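Local coordinates for ErfK/YbiS/YcfS/YnhG family protein (Xylanimonas cellulosilytica, PDB 4LPQ) that probably cross-links peptidoglycan in cell wall synthesis as an L,D-transpeptidase, this piece holding a putative peptidoglycan-binding domain and the YkuD-type catalytic domain, at residues M139-D142 with G143-S147; N190-W193 with D194-M198. All blocks are in the same frame, centred on the assembly; numbering follows the deposited sequence.

Contact 1: M139-D142 with G143-S147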
HETATM    1  N   MSE A 139      -1.540  12.899 -15.334  1.00 12.48           N
HETATM    2  CA  MSE A 139      -0.846  12.089 -16.393  0.50 12.54           C
HETATM    3  C   MSE A 139      -0.508  10.712 -15.962  1.00 11.78           C
HETATM    4  O   MSE A 139      -0.496  10.495 -14.734  1.00 12.89           O
HETATM    5  CB  MSE A 139       0.378  12.906 -16.827  0.50 17.55           C
HETATM    6  CG  MSE A 139       1.317  12.164 -17.867  0.50 17.70           C
HETATM    7 SE   MSE A 139       2.882  13.138 -18.412  0.30 15.80          SE
HETATM    8  CE  MSE A 139       2.696  14.171 -16.920  0.50 10.97           C
ATOM      9  N   GLN A 140      -0.266   9.810 -16.861  1.00 13.97           N
ATOM     10  CA  GLN A 140       0.090   8.481 -16.512  1.00 13.67           C
ATOM     11  C   GLN A 140       0.997   7.967 -17.614  1.00 13.70           C
ATOM     12  O   GLN A 140       0.926   8.463 -18.727  1.00 15.29           O
ATOM     13  CB  GLN A 140      -1.116   7.652 -16.221  1.00 15.27           C
ATOM     14  CG  GLN A 140      -1.996   7.473 -17.430  1.00 16.97           C
ATOM     15  CD  GLN A 140      -3.352   6.915 -17.036  1.00 17.79           C
ATOM     16  OE1 GLN A 140      -3.744   7.007 -15.911  1.00 29.85           O
ATOM     17  NE2 GLN A 140      -4.020   6.334 -17.913  1.00 19.57           N
ATOM     18  N   ARG A 141       1.856   7.018 -17.269  1.00 13.92           N
ATOM     19  CA  ARG A 141       2.704   6.407 -18.263  1.00 14.75           C
ATOM     20  C   ARG A 141       2.591   4.924 -18.083  1.00 14.08           C
ATOM     21  O   ARG A 141       3.010   4.372 -17.026  1.00 16.98           O
ATOM     22  CB  ARG A 141       4.151   6.983 -18.138  1.00 15.74           C
ATOM     23  CG  ARG A 141       4.322   8.435 -18.479  1.00 16.69           C
ATOM     24  CD  ARG A 141       5.709   9.027 -18.273  1.00 20.17           C
ATOM     25  NE  ARG A 141       5.765  10.411 -18.759  1.00 22.24           N
ATOM     26  CZ  ARG A 141       6.664  11.315 -18.408  1.00 23.02           C
ATOM     27  NH1 ARG A 141       7.571  11.001 -17.478  1.00 27.00           N
ATOM     28  NH2 ARG A 141       6.646  12.536 -19.009  1.00 26.65           N
ATOM     29  N   ASP A 142       2.016   4.200 -19.075  1.00 16.64           N
ATOM     30  CA  ASP A 142       1.586   2.823 -18.980  1.00 19.01           C
ATOM     31  C   ASP A 142       2.632   1.809 -19.363  1.00 22.37           C
ATOM     32  O   ASP A 142       2.488   1.084 -20.354  1.00 24.44           O
ATOM     33  CB  ASP A 142       0.334   2.581 -19.842  1.00 20.76           C
ATOM     34  CG  ASP A 142      -0.337   1.250 -19.623  1.00 28.55           C
ATOM     35  OD1 ASP A 142       0.035   0.543 -18.664  1.00 28.38           O
ATOM     36  OD2 ASP A 142      -1.300   0.972 -20.433  1.00 39.29           O
ATOM     37  N   GLY A 143       3.608   1.672 -18.517  1.00 18.64           N
ATOM     38  CA  GLY A 143       4.771   0.751 -18.645  1.00 19.15           C
ATOM     39  C   GLY A 143       5.802   1.136 -17.567  1.00 16.19           C
ATOM     40  O   GLY A 143       5.505   1.800 -16.544  1.00 15.85           O
HETATM   41  N   MSE A 144       7.026   0.673 -17.725  1.00 18.49           N
HETATM   42  CA  MSE A 144       8.126   0.900 -16.839  1.00 16.53           C
HETATM   43  C   MSE A 144       8.843   2.210 -17.252  1.00 17.51           C
HETATM   44  O   MSE A 144       9.354   2.298 -18.395  1.00 22.61           O
HETATM   45  CB  MSE A 144       9.027  -0.363 -16.906  1.00 20.13           C
HETATM   46  CG  MSE A 144      10.028  -0.238 -15.782  1.00 21.67           C
HETATM   47 SE   MSE A 144       9.361  -0.536 -13.991  0.70 22.15          SE
HETATM   48  CE  MSE A 144       9.361  -2.440 -13.846  1.00 24.70           C
ATOM     49  N   HIS A 145       8.926   3.203 -16.364  1.00 17.14           N
ATOM     50  CA  HIS A 145       9.538   4.503 -16.667  1.00 16.51           C
ATOM     51  C   HIS A 145      10.504   5.027 -15.653  1.00 17.12           C
ATOM     52  O   HIS A 145      10.370   4.732 -14.471  1.00 18.52           O
ATOM     53  CB  HIS A 145       8.389   5.526 -16.811  1.00 18.76           C
ATOM     54  CG  HIS A 145       7.638   5.325 -18.101  1.00 17.47           C
ATOM     55  ND1 HIS A 145       6.525   4.516 -18.336  1.00 22.79           N
ATOM     56  CD2 HIS A 145       7.891   5.907 -19.294  1.00 20.18           C
ATOM     57  CE1 HIS A 145       6.181   4.566 -19.635  1.00 18.19           C
ATOM     58  NE2 HIS A 145       6.965   5.450 -20.204  1.00 25.68           N
ATOM     59  N   SER A 146      11.414   5.849 -16.051  1.00 18.66           N
ATOM     60  CA  SER A 146      12.357   6.485 -15.165  1.00 18.97           C
ATOM     61  C   SER A 146      11.656   7.661 -14.470  1.00 21.00           C
ATOM     62  O   SER A 146      10.572   8.085 -14.908  1.00 21.98           O
ATOM     63  CB  SER A 146      13.560   6.993 -15.939  1.00 22.13           C
ATOM     64  OG  SER A 146      13.173   7.964 -16.860  1.00 26.26           O
ATOM     65  N   SER A 147      12.282   8.133 -13.399  1.00 19.49           N
ATOM     66  CA  SER A 147      11.831   9.255 -12.613  1.00 17.77           C
ATOM     67  C   SER A 147      12.877  10.302 -12.401  1.00 22.92           C
ATOM     68  O   SER A 147      14.018   9.905 -12.096  1.00 23.95           O
ATOM     69  CB  SER A 147      11.353   8.755 -11.255  1.00 19.87           C
ATOM     70  OG  SER A 147      10.986   9.808 -10.374  1.00 20.49           O
TER
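Arg141 lays the start of its side chain over one face of the His145 imidazole. Its CB sits 3.6 Å from the ring centroid and 18° off the ring normal, a CH-pi contact. The methylene is displaced toward the rim, and its nearest ring atom is His145 ND1, 3.4 Å from Arg141 CB. Further along, Arg141 CD passes His145 CD2 at 3.9 Å. The two side chains cross at about a right angle. The arginine can run past the ring because its CG stands anti to the carbonyl carbon (chi1 -67°) and the chain is extended from CG to NE. The guanidinium therefore ends beyond the imidazole and does not stack on it. NH1 of Arg141 makes a weak hydrogen bond to Tyr159 OH.

The backbone between the two residues folds tightly. Gly143 N gives a weak hydrogen bond to Arg141 O, 3.1 Å long, with a bent N-H...O angle of 141°. This closes an inverse gamma turn centred on Asp142. His145 ND1 reaches back to Gly143 O at 3.4 Å, also a weak bond. Together with Arg141 CB over the face, it may help to hold the ring's rotation. The Asp142 carboxylate turns elsewhere: OD1 forms a salt bridge with Arg156.

Backbone hydrogen bonds link Arg141 with Pro157, Gly143 with Arg156 and His145 with Met154. The side chain of His145 lies about 8 Å from that of His167, the predicted proton donor/acceptor. The arrangement is an inverse gamma turn between strands 133-140 and 144-145, both of which pair antiparallel with strand 154-159, on the surface of the YkuD-type catalytic domain near its predicted active site.

Contact 2: N190-W193 with D194-M198; sequences NWLW and DSWGM
The indole of Trp191 carries Trp196 CB over one face, 3.6 Å from the centroid of its six-membered ring. At its edge and in its plane lies a water, which accepts from Trp191 NE1 at 3.0 Å and also bonds Ser195 OG. The Trp196 ring has Trp191 CH2 over one face. The two indole planes are 11° apart but slid so far that they barely overlap. Trp191 CG is anti to the backbone N (chi1 180°), which sends the indole along the helix surface to meet Trp196. Leu192 CD2 comes obliquely to Trp196 CE3 at 3.7 Å, while Leu192 CB packs on Met198 SE. With an alanine at Trp191, the Trp196 side chain is likely to lose the ring that lies against it, and the water its indole donor.

Trp191 O accepts from Ser195 N, the alpha-helical bond, and from Trp196 N, 2.9 Å long and nearly straight off the carbonyl. Gly197 N bonds Leu192 O at 2.9 Å. The Trp196 and Gly197 bonds, both i to i+5, widen the last turn to pi type, and Gly197 leaves with positive phi. A second water joins Trp193 O to Met198 N. Trp196 NE1 bonds Glu101 and Asp194 pairs with Arg156, tying the helix to the sheet. Thus Trp191 O, Leu192 O, Trp193 O and Met198 N are satisfied by helix bonds and water, while the indoles pack on strands.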
ATOM      1  N   ASN A 190      -1.521  -2.705 -10.907  1.00 13.40           N
ATOM      2  CA  ASN A 190      -2.268  -3.249 -11.995  1.00 13.43           C
ATOM      3  C   ASN A 190      -3.750  -3.272 -11.678  1.00 13.04           C
ATOM      4  O   ASN A 190      -4.586  -2.949 -12.541  1.00 15.59           O
ATOM      5  CB  ASN A 190      -1.761  -4.656 -12.385  1.00 15.16           C
ATOM      6  CG  ASN A 190      -0.354  -4.655 -12.949  1.00 15.72           C
ATOM      7  OD1 ASN A 190       0.132  -3.674 -13.495  1.00 15.89           O
ATOM      8  ND2 ASN A 190       0.286  -5.815 -12.829  1.00 17.10           N
ATOM      9  N   TRP A 191      -4.069  -3.611 -10.445  1.00 13.62           N
ATOM     10  CA  TRP A 191      -5.432  -3.608  -9.986  1.00 13.89           C
ATOM     11  C   TRP A 191      -6.045  -2.197 -10.071  1.00 13.96           C
ATOM     12  O   TRP A 191      -7.170  -2.013 -10.605  1.00 15.27           O
ATOM     13  CB  TRP A 191      -5.602  -4.224  -8.615  1.00 14.22           C
ATOM     14  CG  TRP A 191      -6.999  -4.236  -8.105  1.00 14.41           C
ATOM     15  CD1 TRP A 191      -7.939  -5.182  -8.407  1.00 16.77           C
ATOM     16  CD2 TRP A 191      -7.670  -3.219  -7.338  1.00 15.55           C
ATOM     17  NE1 TRP A 191      -9.157  -4.818  -7.829  1.00 16.24           N
ATOM     18  CE2 TRP A 191      -9.015  -3.616  -7.181  1.00 13.91           C
ATOM     19  CE3 TRP A 191      -7.257  -2.025  -6.739  1.00 16.85           C
ATOM     20  CZ2 TRP A 191      -9.944  -2.839  -6.494  1.00 16.28           C
ATOM     21  CZ3 TRP A 191      -8.159  -1.251  -6.058  1.00 16.54           C
ATOM     22  CH2 TRP A 191      -9.515  -1.658  -5.901  1.00 16.23           C
ATOM     23  N   LEU A 192      -5.339  -1.188  -9.578  1.00 13.29           N
ATOM     24  CA  LEU A 192      -5.768   0.197  -9.653  1.00 13.69           C
ATOM     25  C   LEU A 192      -6.030   0.589 -11.090  1.00 12.88           C
ATOM     26  O   LEU A 192      -7.065   1.207 -11.365  1.00 14.94           O
ATOM     27  CB  LEU A 192      -4.714   1.093  -9.034  1.00 14.21           C
ATOM     28  CG  LEU A 192      -4.595   1.031  -7.515  1.00 13.90           C
ATOM     29  CD1 LEU A 192      -3.342   1.767  -7.040  1.00 14.11           C
ATOM     30  CD2 LEU A 192      -5.827   1.553  -6.817  1.00 14.92           C
ATOM     31  N   TRP A 193      -5.122   0.272 -12.040  1.00 14.67           N
ATOM     32  CA  TRP A 193      -5.282   0.632 -13.414  1.00 14.32           C
ATOM     33  C   TRP A 193      -6.434  -0.074 -14.084  1.00 15.39           C
ATOM     34  O   TRP A 193      -7.240   0.524 -14.807  1.00 16.53           O
ATOM     35  CB  TRP A 193      -4.004   0.394 -14.189  1.00 15.45           C
ATOM     36  CG  TRP A 193      -2.967   1.392 -14.197  1.00 16.28           C
ATOM     37  CD1 TRP A 193      -2.043   1.635 -13.166  1.00 16.45           C
ATOM     38  CD2 TRP A 193      -2.573   2.226 -15.302  1.00 13.75           C
ATOM     39  NE1 TRP A 193      -1.147   2.571 -13.575  1.00 14.66           N
ATOM     40  CE2 TRP A 193      -1.425   2.959 -14.870  1.00 14.35           C
ATOM     41  CE3 TRP A 193      -3.016   2.407 -16.581  1.00 16.71           C
ATOM     42  CZ2 TRP A 193      -0.731   3.811 -15.690  1.00 15.80           C
ATOM     43  CZ3 TRP A 193      -2.352   3.261 -17.379  1.00 18.03           C
ATOM     44  CH2 TRP A 193      -1.191   3.941 -16.952  1.00 17.76           C
ATOM     45  N   ASP A 194      -6.436  -1.401 -13.961  1.00 16.08           N
ATOM     46  CA  ASP A 194      -7.132  -2.286 -14.905  1.00 17.29           C
ATOM     47  C   ASP A 194      -8.445  -2.833 -14.394  1.00 17.64           C
ATOM     48  O   ASP A 194      -9.297  -3.152 -15.150  1.00 21.48           O
ATOM     49  CB  ASP A 194      -6.241  -3.434 -15.335  1.00 16.77           C
ATOM     50  CG  ASP A 194      -4.974  -3.039 -16.022  1.00 18.36           C
ATOM     51  OD1 ASP A 194      -4.933  -1.962 -16.647  1.00 21.86           O
ATOM     52  OD2 ASP A 194      -3.987  -3.851 -15.876  1.00 20.65           O
ATOM     53  N   SER A 195      -8.562  -2.946 -13.092  1.00 17.25           N
ATOM     54  CA  SER A 195      -9.757  -3.512 -12.474  0.50 18.79           C
ATOM     55  C   SER A 195     -10.613  -2.448 -11.826  1.00 18.05           C
ATOM     56  O   SER A 195     -11.802  -2.303 -12.120  1.00 21.76           O
ATOM     57  CB  SER A 195      -9.388  -4.659 -11.496  0.50 25.06           C
ATOM     58  OG  SER A 195     -10.568  -5.238 -10.951  0.50 27.97           O
ATOM     59  N   TRP A 196     -10.030  -1.725 -10.885  1.00 16.48           N
ATOM     60  CA  TRP A 196     -10.697  -0.590 -10.251  1.00 17.33           C
ATOM     61  C   TRP A 196     -10.963   0.544 -11.223  1.00 17.64           C
ATOM     62  O   TRP A 196     -12.110   0.969 -11.388  1.00 18.87           O
ATOM     63  CB  TRP A 196      -9.943  -0.102  -9.009  1.00 16.61           C
ATOM     64  CG  TRP A 196     -10.702   0.780  -8.170  1.00 17.96           C
ATOM     65  CD1 TRP A 196     -11.902   0.541  -7.627  1.00 18.93           C
ATOM     66  CD2 TRP A 196     -10.261   2.013  -7.606  1.00 17.49           C
ATOM     67  NE1 TRP A 196     -12.309   1.573  -6.829  1.00 19.53           N
ATOM     68  CE2 TRP A 196     -11.301   2.481  -6.770  1.00 18.33           C
ATOM     69  CE3 TRP A 196      -9.142   2.851  -7.807  1.00 15.04           C
ATOM     70  CZ2 TRP A 196     -11.215   3.682  -6.095  1.00 17.29           C
ATOM     71  CZ3 TRP A 196      -9.004   3.999  -7.121  1.00 17.06           C
ATOM     72  CH2 TRP A 196      -9.992   4.426  -6.289  1.00 18.08           C
ATOM     73  N   GLY A 197      -9.919   1.029 -11.859  1.00 16.58           N
ATOM     74  CA  GLY A 197      -9.901   2.161 -12.717  1.00 17.71           C
ATOM     75  C   GLY A 197      -9.622   3.400 -11.902  1.00 17.12           C
ATOM     76  O   GLY A 197     -10.284   3.699 -10.903  1.00 19.94           O
HETATM   77  N   MSE A 198      -8.625   4.131 -12.360  1.00 16.26           N
HETATM   78  CA  MSE A 198      -8.143   5.348 -11.679  1.00 16.14           C
HETATM   79  C   MSE A 198      -7.796   6.310 -12.789  1.00 14.57           C
HETATM   80  O   MSE A 198      -6.634   6.624 -13.056  1.00 16.60           O
HETATM   81  CB  MSE A 198      -6.902   4.904 -10.837  1.00 18.76           C
HETATM   82  CG  MSE A 198      -6.336   5.976 -10.021  1.00 17.88           C
HETATM   83 SE   MSE A 198      -4.824   5.141  -9.010  0.70 19.03          SE
HETATM   84  CE  MSE A 198      -4.018   6.904  -8.610  1.00 19.21           C
TER
HETATM   85  O   HOH W   1     -11.541  -6.458  -8.437  1.00 42.17           O
HETATM   86  O   HOH W   2      -7.001   3.370 -14.682  1.00 17.45           O

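In the fold
After the N-terminal helices, the chain enters the catalytic domain and runs along strand 133-140 into contact 1, which closes a tight turn before strand 144-145. It then passes through strands 154-159, 164-168 and 182-184 before helix 186-196, whose C-terminal end forms contact 2. The two are in series and neither nests in nor crosses the other. They still meet in space: Gln140 NE2 lies 3.5 Å from Trp193 CZ3, and Asp142 CB packs on Trp193 CH2. Arg156 is a partner shared by both contacts. Strand 154-159 thus ties the turn to the helix, and Met198 leads on toward strand 203-206.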